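Long-range contact in aminopentol aminotransferase (Sphingopyxis macrogoltabida, PDB 6HBS), which deaminates aminopentol, the hydrolysed form of fumonisin B1, to its 2-keto product, using pyridoxal phosphate and passing the amino group preferentially to pyruvate: residues 232-237 and 342-347. Residues are numbered along the deposited sequence; the frame is centred on the assembly and turned at random.
With PLP (pyridoxal-5'-phosphate), chain C.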
ATOM      1  N   VAL A 232      -4.725  -4.093 -13.384  1.00 16.84           N
ATOM      2  CA  VAL A 232      -5.139  -4.004 -11.982  1.00 16.14           C
ATOM      3  C   VAL A 232      -6.671  -4.143 -11.882  1.00 16.70           C
ATOM      4  O   VAL A 232      -7.189  -4.765 -10.929  1.00 15.73           O
ATOM      5  CB  VAL A 232      -4.620  -2.707 -11.324  1.00 15.98           C
ATOM      6  CG1 VAL A 232      -5.306  -2.465  -9.979  1.00 15.56           C
ATOM      7  CG2 VAL A 232      -3.110  -2.754 -11.154  1.00 15.47           C
ATOM      8  N   ARG A 233      -7.392  -3.508 -12.818  1.00 16.15           N
ATOM      9  CA  ARG A 233      -8.823  -3.483 -12.797  1.00 18.85           C
ATOM     10  C   ARG A 233      -9.441  -4.716 -13.477  1.00 17.55           C
ATOM     11  O   ARG A 233     -10.406  -5.321 -12.932  1.00 17.49           O
ATOM     12  CB  ARG A 233      -9.395  -2.213 -13.424  1.00 19.95           C
ATOM     13  CG  ARG A 233     -10.794  -1.927 -12.894  1.00 22.10           C
ATOM     14  CD  ARG A 233     -11.452  -0.690 -13.464  1.00 24.84           C
ATOM     15  NE  ARG A 233     -10.738   0.521 -13.094  1.00 26.00           N
ATOM     16  CZ  ARG A 233     -11.132   1.760 -13.373  1.00 30.25           C
ATOM     17  NH1 ARG A 233     -12.377   1.992 -13.768  1.00 28.39           N
ATOM     18  NH2 ARG A 233     -10.287   2.772 -13.210  1.00 29.17           N
ATOM     19  N   ALA A 234      -8.957  -5.060 -14.674  1.00 16.84           N
ATOM     20  CA  ALA A 234      -9.609  -6.107 -15.509  1.00 17.94           C
ATOM     21  C   ALA A 234      -9.031  -7.512 -15.263  1.00 17.15           C
ATOM     22  O   ALA A 234      -9.616  -8.497 -15.702  1.00 16.67           O
ATOM     23  CB  ALA A 234      -9.474  -5.724 -16.966  1.00 18.99           C
ATOM     24  N   GLY A 235      -7.869  -7.605 -14.595  1.00 16.45           N
ATOM     25  CA  GLY A 235      -7.193  -8.860 -14.455  1.00 16.58           C
ATOM     26  C   GLY A 235      -8.119  -9.911 -13.827  1.00 17.27           C
ATOM     27  O   GLY A 235      -8.830  -9.634 -12.866  1.00 17.99           O
ATOM     28  N   PHE A 236      -8.177 -11.070 -14.486  1.00 18.11           N
ATOM     29  CA  PHE A 236      -8.904 -12.269 -14.106  1.00 17.71           C
ATOM     30  C   PHE A 236     -10.418 -12.145 -14.291  1.00 18.62           C
ATOM     31  O   PHE A 236     -11.133 -13.109 -13.986  1.00 18.71           O
ATOM     32  CB  PHE A 236      -8.580 -12.708 -12.676  1.00 17.39           C
ATOM     33  CG  PHE A 236      -7.137 -13.081 -12.547  1.00 17.56           C
ATOM     34  CD1 PHE A 236      -6.603 -14.052 -13.363  1.00 17.91           C
ATOM     35  CD2 PHE A 236      -6.322 -12.483 -11.597  1.00 17.57           C
ATOM     36  CE1 PHE A 236      -5.278 -14.415 -13.238  1.00 20.00           C
ATOM     37  CE2 PHE A 236      -4.999 -12.871 -11.469  1.00 17.83           C
ATOM     38  CZ  PHE A 236      -4.483 -13.825 -12.284  1.00 19.16           C
ATOM     39  N   ARG A 237     -10.908 -11.032 -14.835  1.00 17.32           N
ATOM     40  CA  ARG A 237     -12.300 -10.987 -15.285  1.00 18.76           C
ATOM     41  C   ARG A 237     -12.371 -11.001 -16.835  1.00 19.02           C
ATOM     42  O   ARG A 237     -13.450 -11.136 -17.404  1.00 19.10           O
ATOM     43  CB  ARG A 237     -13.040  -9.801 -14.662  1.00 17.51           C
ATOM     44  CG  ARG A 237     -13.568 -10.036 -13.255  1.00 17.46           C
ATOM     45  CD  ARG A 237     -14.425  -8.865 -12.828  1.00 18.03           C
ATOM     46  NE  ARG A 237     -14.927  -9.004 -11.486  1.00 17.55           N
ATOM     47  CZ  ARG A 237     -14.276  -8.600 -10.393  1.00 19.30           C
ATOM     48  NH1 ARG A 237     -13.040  -8.129 -10.514  1.00 16.04           N
ATOM     49  NH2 ARG A 237     -14.865  -8.669  -9.202  1.00 15.87           N
ATOM     50  N   ALA A 342     -19.740  -7.537 -20.522  1.00 19.59           N
ATOM     51  CA  ALA A 342     -20.922  -7.654 -19.669  1.00 21.01           C
ATOM     52  C   ALA A 342     -20.525  -7.951 -18.214  1.00 19.64           C
ATOM     53  O   ALA A 342     -21.271  -7.588 -17.307  1.00 20.15           O
ATOM     54  CB  ALA A 342     -21.855  -8.729 -20.178  1.00 20.97           C
ATOM     55  N   GLN A 343     -19.372  -8.599 -18.000  1.00 21.48           N
ATOM     56  CA  GLN A 343     -18.877  -8.923 -16.621  1.00 19.56           C
ATOM     57  C   GLN A 343     -18.228  -7.701 -15.920  1.00 21.06           C
ATOM     58  O   GLN A 343     -17.893  -7.787 -14.715  1.00 18.93           O
ATOM     59  CB  GLN A 343     -17.907 -10.114 -16.673  1.00 18.67           C
ATOM     60  CG  GLN A 343     -16.570  -9.877 -17.376  1.00 20.60           C
ATOM     61  CD  GLN A 343     -16.533 -10.225 -18.845  1.00 20.87           C
ATOM     62  OE1 GLN A 343     -17.531 -10.059 -19.537  1.00 21.13           O
ATOM     63  NE2 GLN A 343     -15.387 -10.693 -19.336  1.00 19.27           N
ATOM     64  N   MET A 344     -17.945  -6.614 -16.656  1.00 19.25           N
ATOM     65  CA  MET A 344     -17.449  -5.358 -16.071  1.00 21.06           C
ATOM     66  C   MET A 344     -18.156  -4.204 -16.759  1.00 19.36           C
ATOM     67  O   MET A 344     -17.516  -3.423 -17.458  1.00 18.85           O
ATOM     68  CB  MET A 344     -15.941  -5.173 -16.269  1.00 21.29           C
ATOM     69  CG  MET A 344     -15.126  -6.164 -15.517  1.00 24.90           C
ATOM     70  SD  MET A 344     -13.322  -5.931 -15.683  1.00 24.33           S
ATOM     71  CE  MET A 344     -13.067  -4.188 -15.383  1.00 25.80           C
ATOM     72  N   PRO A 345     -19.487  -4.080 -16.590  1.00 18.65           N
ATOM     73  CA  PRO A 345     -20.277  -3.205 -17.448  1.00 18.27           C
ATOM     74  C   PRO A 345     -20.344  -1.757 -16.992  1.00 18.19           C
ATOM     75  O   PRO A 345     -20.327  -1.453 -15.796  1.00 18.31           O
ATOM     76  CB  PRO A 345     -21.677  -3.873 -17.401  1.00 18.32           C
ATOM     77  CG  PRO A 345     -21.758  -4.453 -16.014  1.00 19.87           C
ATOM     78  CD  PRO A 345     -20.330  -4.871 -15.674  1.00 19.03           C
ATOM     79  N   GLN A 346     -20.382  -0.869 -17.982  1.00 19.59           N
ATOM     80  CA  GLN A 346     -20.734   0.528 -17.788  1.00 19.91           C
ATOM     81  C   GLN A 346     -22.161   0.666 -18.336  1.00 19.92           C
ATOM     82  O   GLN A 346     -22.432   0.289 -19.483  1.00 20.69           O
ATOM     83  CB  GLN A 346     -19.740   1.418 -18.531  1.00 20.31           C
ATOM     84  CG  GLN A 346     -19.916   2.908 -18.315  1.00 20.78           C
ATOM     85  CD  GLN A 346     -19.187   3.376 -17.080  1.00 23.12           C
ATOM     86  OE1 GLN A 346     -19.596   3.052 -15.964  1.00 20.81           O
ATOM     87  NE2 GLN A 346     -18.108   4.137 -17.281  1.00 20.75           N
ATOM     88  N   ILE A 347     -23.065   1.158 -17.505  1.00 20.11           N
ATOM     89  CA  ILE A 347     -24.495   1.181 -17.832  1.00 22.48           C
ATOM     90  C   ILE A 347     -24.975   2.625 -17.665  1.00 19.97           C
ATOM     91  O   ILE A 347     -25.250   3.077 -16.580  1.00 20.00           O
ATOM     92  CB  ILE A 347     -25.282   0.180 -16.959  1.00 21.47           C
ATOM     93  CG1 ILE A 347     -24.753  -1.248 -17.116  1.00 23.19           C
ATOM     94  CG2 ILE A 347     -26.771   0.262 -17.287  1.00 23.31           C
ATOM     95  CD1 ILE A 347     -25.387  -2.279 -16.164  1.00 23.12           C
TER
HETATM   96  N1  PLP C 501      -4.628   0.872 -12.292  1.00 22.84           N
HETATM   97  C2  PLP C 501      -5.923   0.651 -12.607  1.00 22.56           C
HETATM   98  C2A PLP C 501      -6.345   0.313 -14.017  1.00 22.58           C
HETATM   99  C3  PLP C 501      -6.925   0.669 -11.545  1.00 23.46           C
HETATM  100  O3  PLP C 501      -8.226   0.439 -11.821  1.00 27.16           O
HETATM  101  C4  PLP C 501      -6.496   0.938 -10.154  1.00 24.14           C
HETATM  102  C4A PLP C 501      -7.541   0.932  -9.096  1.00 27.75           C
HETATM  103  C5  PLP C 501      -5.045   1.230  -9.953  1.00 22.24           C
HETATM  104  C6  PLP C 501      -4.189   1.152 -11.045  1.00 21.74           C
HETATM  105  C5A PLP C 501      -4.453   1.548  -8.581  1.00 22.22           C
HETATM  106  O4P PLP C 501      -4.719   0.489  -7.627  1.00 21.35           O
HETATM  107  P   PLP C 501      -4.835   0.986  -6.099  1.00 20.19           P
HETATM  108  O1P PLP C 501      -6.052   1.783  -5.957  1.00 21.89           O
HETATM  109  O2P PLP C 501      -3.620   1.842  -5.886  1.00 18.60           O
HETATM  110  O3P PLP C 501      -4.868  -0.343  -5.376  1.00 18.00           O
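The backbone carbonyl of Arg237 is gripped by the side-chain amide of Gln343: NE2 lies 2.8 Å from Arg237 O, the N-H points almost straight at it (168°), and the donor lies in the carbonyl plane. In this class-III aminotransferase the bond ties the loop after strand 226-230 of the seven-stranded cofactor-binding sheet to the loop joining strands 336-339 and 346-349 of a small antiparallel pair. In Gln343, CG sits between the backbone N and the carbonyl carbon (chi1 67°), and a bend at chi2 brings the amide to the carbonyl.

Beside this bond Met344 reaches across with its thioether. Its SD lies 3.7 Å from Ala234 CA, its CE makes a van der Waals contact of 3.8 Å with Arg233 O, and its CG is 3.9 Å from Arg237 CD, where the two side chains cross at about a right angle. The contact at CE is consistent with a second shell behind the cofactor-binding Arg233. Arg237 extends past the thioether, and its guanidinium is held elsewhere, NE by Leu380 O and NH1 by Gly63 O.

At the cofactor end, Val232 CG1 lies over a face of the PLP ring, 3.6 Å from C4, whereas Arg233, bent at chi3, turns its guanidinium edge to the phenolic oxygen. Its NE donates to PLP O3 at 2.8 Å and 171°, and NH1 to Asn377 OD1. A leucine here would probably leave both oxygens without these donors. Arg233 NH2 adds a weak bond of 3.4 Å to the same PLP O3.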